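Local coordinates for protein ubiquinone biosynthesis accessory factor UbiJ (Escherichia coli, PDB 6H6O) that binds hydrophobic ubiquinone biosynthetic intermediates through its SCP2 domain, the part present here, and is essential for the stability of the Ubi complex, at residues E51-S56 with I83-V88; G45-V50 with G76-T81. One frame throughout, in Å; residues are numbered along the deposited sequence. Where two conformers were deposited one is given.

How the contacts relate
Both contacts run along one seam of the SCP2 domain, the parallel pairing of strand 47-52 with strand 80-84 inside a mixed five-stranded sheet. Contact 2 lies where the pair starts and contact 1 where it ends, their centres about 16 Å apart. They meet where Glu51 CG packs on Thr81 CG2 at 4.1 Å. Along the chain the segments alternate: 45-50, 51-56, 76-81, 83-88. Strands 58-63 and 68-71 come between the two halves of each contact and extend the sheet on the far side of strand 47-52. The seam is thus an inner one, with two calcium ions and a malate at its start, and a second malate and the other subunit beside its end.

Contact 1 of 2, residues E51-S56 with I83-V88; sequences EVKGFS and IAYASV. With LMR ((2S)-2-hydroxybutanedioic acid), chain C.
The parallel pairing of strands 47-52 and 80-84 in the SCP2 sheet runs out in this region, Glu51 lying beside Ile83 and Val52 beside Ala84 before the two segments part into a beta turn and a 3-10 segment. Two backbone bonds join the segments. Ala84 N donates to Glu51 O at 3.2 Å, approaching almost head-on to the carbonyl, whereas Lys53 N reaches Ala84 O at 3.0 Å from well above that carbonyl's plane. Beyond them, a water accepts from Ala86 N and donates to Lys53 O (2.7 Å), continuing the link as the strands separate.

Lys53 lies across one face of the Tyr85 ring. Its CB makes a CH-pi contact 3.7 Å from the ring centroid, only 15° off the normal, and CD sits over the far rim, 3.7 Å from Tyr85 CE2. A nearly extended chi2 (-156°) carries CD from above the CE1 side to the CE2 side of the ring, and the bend at chi3 then directs CE and NZ. The opposite face is met by C2 of a bound malate, so the tyrosine is layered between protein and ligand. Glu51 CB runs alongside Ile83 CG1 at 3.8 Å, after which its chain bends away to Ser58 OG. On the other side of the sheet Val52 CG1, anti to the backbone N (chi1 -174°), rests against Ala86 CB at 3.9 Å.

A type II turn from Val52 to Phe55 leads on toward strand 58-63. Ile83 and Ala84 pack on the neighbouring strand 107-111, while Phe55 and Ala86 touch Pro90 and Ala86 of the second subunit.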
loop_
_atom_site.group_PDB
_atom_site.type_symbol
_atom_site.label_atom_id
_atom_site.label_comp_id
_atom_site.label_asym_id
_atom_site.label_seq_id
_atom_site.Cartn_x
_atom_site.Cartn_y
_atom_site.Cartn_z
ATOM N N GLU A 51 -5.185 7.168 9.858
ATOM C CA GLU A 51 -5.860 5.986 10.395
ATOM C C GLU A 51 -6.633 5.370 9.237
ATOM O O GLU A 51 -7.624 5.949 8.784
ATOM C CB GLU A 51 -6.813 6.353 11.546
ATOM C CG GLU A 51 -6.171 7.115 12.706
ATOM C CD GLU A 51 -5.241 6.357 13.636
ATOM O OE1 GLU A 51 -4.979 5.157 13.408
ATOM O OE2 GLU A 51 -4.741 6.989 14.591
ATOM N N VAL A 52 -6.131 4.262 8.688
ATOM C CA VAL A 52 -6.799 3.618 7.556
ATOM C C VAL A 52 -7.813 2.636 8.161
ATOM O O VAL A 52 -7.419 1.694 8.861
ATOM C CB VAL A 52 -5.831 2.952 6.522
ATOM C CG1 VAL A 52 -6.604 2.449 5.309
ATOM C CG2 VAL A 52 -4.756 3.932 6.048
ATOM N N LYS A 53 -9.116 2.893 7.926
ATOM C CA LYS A 53 -10.196 2.058 8.443
ATOM C C LYS A 53 -10.024 0.602 7.957
ATOM O O LYS A 53 -9.668 0.383 6.799
ATOM C CB LYS A 53 -11.563 2.604 8.018
ATOM C CG LYS A 53 -12.032 3.792 8.835
ATOM C CD LYS A 53 -13.535 3.912 8.790
ATOM C CE LYS A 53 -14.207 3.426 10.048
ATOM N NZ LYS A 53 -15.679 3.627 9.993
ATOM N N GLY A 54 -10.208 -0.355 8.863
ATOM C CA GLY A 54 -10.047 -1.773 8.540
ATOM C C GLY A 54 -8.661 -2.315 8.835
ATOM O O GLY A 54 -8.476 -3.532 8.890
ATOM N N PHE A 55 -7.685 -1.423 9.033
ATOM C CA PHE A 55 -6.311 -1.782 9.393
ATOM C C PHE A 55 -6.141 -1.523 10.892
ATOM O O PHE A 55 -6.699 -0.558 11.418
ATOM C CB PHE A 55 -5.296 -0.982 8.563
ATOM C CG PHE A 55 -5.256 -1.386 7.112
ATOM C CD1 PHE A 55 -6.191 -0.889 6.207
ATOM C CD2 PHE A 55 -4.291 -2.270 6.648
ATOM C CE1 PHE A 55 -6.155 -1.268 4.863
ATOM C CE2 PHE A 55 -4.237 -2.624 5.300
ATOM C CZ PHE A 55 -5.164 -2.115 4.416
ATOM N N SER A 56 -5.400 -2.385 11.578
ATOM C CA SER A 56 -5.226 -2.276 13.027
ATOM C C SER A 56 -4.170 -1.257 13.466
ATOM O O SER A 56 -4.117 -0.918 14.650
ATOM C CB SER A 56 -4.937 -3.651 13.629
ATOM O OG SER A 56 -3.741 -4.189 13.085
ATOM N N ILE A 83 -8.957 10.041 9.003
ATOM C CA ILE A 83 -9.548 8.707 9.132
ATOM C C ILE A 83 -10.374 8.430 7.868
ATOM O O ILE A 83 -11.276 9.202 7.545
ATOM C CB ILE A 83 -10.379 8.503 10.435
ATOM C CG1 ILE A 83 -9.592 8.938 11.706
ATOM C CG2 ILE A 83 -10.842 7.029 10.544
ATOM C CD1 ILE A 83 -10.049 10.230 12.305
ATOM N N ALA A 84 -10.039 7.349 7.138
ATOM C CA ALA A 84 -10.731 7.016 5.893
ATOM C C ALA A 84 -10.411 5.588 5.459
ATOM O O ALA A 84 -9.412 5.026 5.898
ATOM C CB ALA A 84 -10.292 7.973 4.793
ATOM N N TYR A 85 -11.246 5.020 4.559
ATOM C CA TYR A 85 -10.977 3.716 3.977
ATOM C C TYR A 85 -9.878 3.957 2.918
ATOM O O TYR A 85 -9.759 5.078 2.375
ATOM C CB TYR A 85 -12.248 3.090 3.362
ATOM C CG TYR A 85 -13.150 2.424 4.379
ATOM C CD1 TYR A 85 -12.838 1.174 4.899
ATOM C CD2 TYR A 85 -14.321 3.041 4.819
ATOM C CE1 TYR A 85 -13.643 0.569 5.863
ATOM C CE2 TYR A 85 -15.141 2.438 5.777
ATOM C CZ TYR A 85 -14.795 1.202 6.298
ATOM O OH TYR A 85 -15.582 0.579 7.241
ATOM N N ALA A 86 -9.054 2.924 2.652
ATOM C CA ALA A 86 -7.937 3.029 1.701
ATOM C C ALA A 86 -8.369 3.527 0.315
ATOM O O ALA A 86 -7.629 4.285 -0.304
ATOM C CB ALA A 86 -7.239 1.686 1.567
ATOM N N SER A 87 -9.577 3.125 -0.152
ATOM C CA SER A 87 -10.114 3.465 -1.469
ATOM C C SER A 87 -10.382 4.973 -1.652
ATOM O O SER A 87 -10.710 5.381 -2.761
ATOM C CB SER A 87 -11.339 2.618 -1.811
ATOM O OG SER A 87 -12.400 2.869 -0.909
ATOM N N VAL A 88 -10.227 5.795 -0.587
ATOM C CA VAL A 88 -10.383 7.250 -0.686
ATOM C C VAL A 88 -9.124 7.865 -1.364
ATOM O O VAL A 88 -9.242 8.881 -2.040
ATOM C CB VAL A 88 -10.727 7.882 0.699
ATOM C CG1 VAL A 88 -10.740 9.408 0.655
ATOM C CG2 VAL A 88 -12.065 7.360 1.218
HETATM C C1 LMR C . -15.722 -2.934 3.605
HETATM O O1A LMR C . -16.896 -3.397 3.246
HETATM O O1B LMR C . -14.832 -3.621 4.070
HETATM C C2 LMR C . -15.565 -1.438 3.407
HETATM O O2 LMR C . -14.213 -1.128 3.081
HETATM C C3 LMR C . -16.479 -0.896 2.313
HETATM C C4 LMR C . -16.234 0.570 2.060
HETATM O O4A LMR C . -15.272 0.982 1.442
HETATM O O4B LMR C . -17.149 1.352 2.574
HETATM O O HOH W 1 -9.011 0.441 4.146
#

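Contact 2 of 2, residues G45-V50 with G76-T81; sequences GKVLRV and GDADCT. With CA (calcium ion), chain J; CA (calcium ion), chain F; LMR ((2S)-2-hydroxybutanedioic acid), chain E.
The carboxylate of Asp79 is set between Lys46 and Val47: Lys46 CD lies over one face, 4.0 Å from OD2, while Val47 CB approaches obliquely from the opposite side. Its two oxygens chelate a calcium ion, and OD2 also accepts Val47 N at 2.8 Å through its anti lone pair, the one turned away from OD1. Metal and amide together therefore fix the rotation of the group and would be expected to stabilise its negative charge. Waters held by Gly45 O and Asp77 O occupy two further positions round this calcium, and the malate hydroxyl O2 lies 2.7 Å from Asp79 OD1. Asp77 turns away to chelate a second calcium ion. The guanidinium of Arg49 uses NE for a salt bridge with Glu51, and a water joins its NH1 to Gly76 O.

This is the start of the parallel pair of strands 47-52 and 80-84, inside the SCP2 sheet. Val47 O takes two donors, Asp79 N at 2.8 Å and, weakly, Cys80 N, because the chain kinks at Asp79 before entering the strand. Regular pairing follows with Arg49 N to Cys80 O at 2.9 Å. Val47 CG1 packs on Ala78 CA, and its CG2 lies beside Asp79 OD2. An alanine here would keep CB and the amide bond but is likely to open a gap beside Ala78 where CG1 had packed, and to remove CG2 from beside Asp79 OD2.

On one side of the sheet Leu48 CD1 meets Cys80 SG at 3.8 Å, with Leu48 CG anti to its amide nitrogen (chi1 174°), and both side chains pack on Val115 of helix 113-128. On the other, Arg49 CB rests on Ala78 CB at 3.8 Å and on Thr81 OG1 at 3.7 Å.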
loop_
_atom_site.group_PDB
_atom_site.type_symbol
_atom_site.label_atom_id
_atom_site.label_comp_id
_atom_site.label_asym_id
_atom_site.label_seq_id
_atom_site.Cartn_x
_atom_site.Cartn_y
_atom_site.Cartn_z
ATOM N N GLY A 45 7.834 20.534 9.521
ATOM C CA GLY A 45 7.620 20.279 10.943
ATOM C C GLY A 45 6.287 19.665 11.306
ATOM O O GLY A 45 6.064 19.328 12.475
ATOM N N LYS A 46 5.405 19.458 10.321
ATOM C CA LYS A 46 4.091 18.879 10.588
ATOM C C LYS A 46 4.125 17.376 10.795
ATOM O O LYS A 46 4.928 16.659 10.175
ATOM C CB LYS A 46 3.065 19.264 9.494
ATOM C CG LYS A 46 2.835 20.790 9.380
ATOM C CD LYS A 46 2.219 21.435 10.644
ATOM C CE LYS A 46 1.961 22.909 10.399
ATOM N NZ LYS A 46 1.525 23.601 11.645
ATOM N N VAL A 47 3.253 16.904 11.690
ATOM C CA VAL A 47 3.000 15.489 11.986
ATOM C C VAL A 47 1.555 15.168 11.526
ATOM O O VAL A 47 0.589 15.703 12.094
ATOM C CB VAL A 47 3.195 15.119 13.473
ATOM C CG1 VAL A 47 2.967 13.609 13.678
ATOM C CG2 VAL A 47 4.572 15.539 13.981
ATOM N N LEU A 48 1.418 14.319 10.494
ATOM C CA LEU A 48 0.124 13.928 9.957
ATOM C C LEU A 48 -0.112 12.456 10.271
ATOM O O LEU A 48 0.638 11.604 9.792
ATOM C CB LEU A 48 0.082 14.172 8.438
ATOM C CG LEU A 48 -1.175 13.683 7.650
ATOM C CD1 LEU A 48 -2.478 14.350 8.170
ATOM C CD2 LEU A 48 -1.021 13.968 6.137
ATOM N N ARG A 49 -1.147 12.169 11.082
ATOM C CA ARG A 49 -1.516 10.795 11.443
ATOM C C ARG A 49 -2.620 10.300 10.507
ATOM O O ARG A 49 -3.633 10.971 10.343
ATOM C CB ARG A 49 -1.968 10.721 12.911
ATOM C CG ARG A 49 -2.062 9.293 13.438
ATOM C CD ARG A 49 -2.207 9.256 14.958
ATOM N NE ARG A 49 -2.104 7.875 15.427
ATOM C CZ ARG A 49 -1.205 7.419 16.294
ATOM N NH1 ARG A 49 -0.326 8.243 16.847
ATOM N NH2 ARG A 49 -1.184 6.133 16.621
ATOM N N VAL A 50 -2.425 9.122 9.914
ATOM C CA VAL A 50 -3.367 8.523 8.972
ATOM C C VAL A 50 -3.876 7.215 9.569
ATOM O O VAL A 50 -3.089 6.294 9.813
ATOM C CB VAL A 50 -2.790 8.334 7.528
ATOM C CG1 VAL A 50 -3.856 7.785 6.577
ATOM C CG2 VAL A 50 -2.188 9.624 6.968
ATOM N N GLY A 76 3.780 11.092 20.625
ATOM C CA GLY A 76 3.462 12.514 20.707
ATOM C C GLY A 76 2.148 12.940 20.091
ATOM O O GLY A 76 1.252 12.115 19.852
ATOM N N ASP A 77 2.052 14.249 19.822
ATOM C CA ASP A 77 0.850 14.821 19.242
ATOM C C ASP A 77 0.983 14.970 17.753
ATOM O O ASP A 77 2.081 15.235 17.236
ATOM C CB ASP A 77 0.483 16.166 19.909
ATOM C CG ASP A 77 0.054 16.044 21.362
ATOM O OD1 ASP A 77 -0.754 15.135 21.672
ATOM O OD2 ASP A 77 0.502 16.872 22.185
ATOM N N ALA A 78 -0.134 14.718 17.056
ATOM C CA ALA A 78 -0.238 14.855 15.608
ATOM C C ALA A 78 -0.881 16.215 15.396
ATOM O O ALA A 78 -1.760 16.621 16.157
ATOM C CB ALA A 78 -1.129 13.765 15.017
ATOM N N ASP A 79 -0.453 16.931 14.364
ATOM C CA ASP A 79 -1.008 18.236 14.041
ATOM C C ASP A 79 -2.350 18.089 13.337
ATOM O O ASP A 79 -3.214 18.978 13.408
ATOM C CB ASP A 79 -0.005 18.992 13.173
ATOM C CG ASP A 79 1.271 19.308 13.961
ATOM O OD1 ASP A 79 1.177 19.971 15.016
ATOM O OD2 ASP A 79 2.331 18.774 13.607
ATOM N N CYS A 80 -2.508 16.961 12.652
ATOM C CA CYS A 80 -3.705 16.626 11.891
ATOM C C CYS A 80 -3.827 15.107 11.870
ATOM O O CYS A 80 -2.814 14.397 11.766
ATOM C CB CYS A 80 -3.609 17.197 10.477
ATOM S SG CYS A 80 -5.033 16.831 9.410
ATOM N N THR A 81 -5.066 14.618 11.999
ATOM C CA THR A 81 -5.357 13.180 11.951
ATOM C C THR A 81 -6.472 12.977 10.932
ATOM O O THR A 81 -7.500 13.676 10.980
ATOM C CB THR A 81 -5.743 12.635 13.345
ATOM O OG1 THR A 81 -4.657 12.863 14.245
ATOM C CG2 THR A 81 -6.095 11.123 13.312
HETATM CA CA CA J . -1.106 15.603 23.862
HETATM CA CA CA F . 3.501 19.808 15.639
HETATM C C1 LMR E . -2.485 19.722 18.503
HETATM O O1A LMR E . -2.874 19.841 19.647
HETATM O O1B LMR E . -2.674 18.650 17.771
HETATM C C2 LMR E . -1.680 20.806 17.804
HETATM O O2 LMR E . -0.698 20.260 16.933
HETATM C C3 LMR E . -2.573 21.775 17.039
HETATM C C4 LMR E . -3.108 21.207 15.746
HETATM O O4A LMR E . -2.333 21.436 14.713
HETATM O O4B LMR E . -4.172 20.627 15.675
HETATM O O HOH W 2 5.539 18.934 15.070
HETATM O O HOH W 3 -0.098 10.910 17.579
HETATM O O HOH W 4 3.053 17.817 16.798
#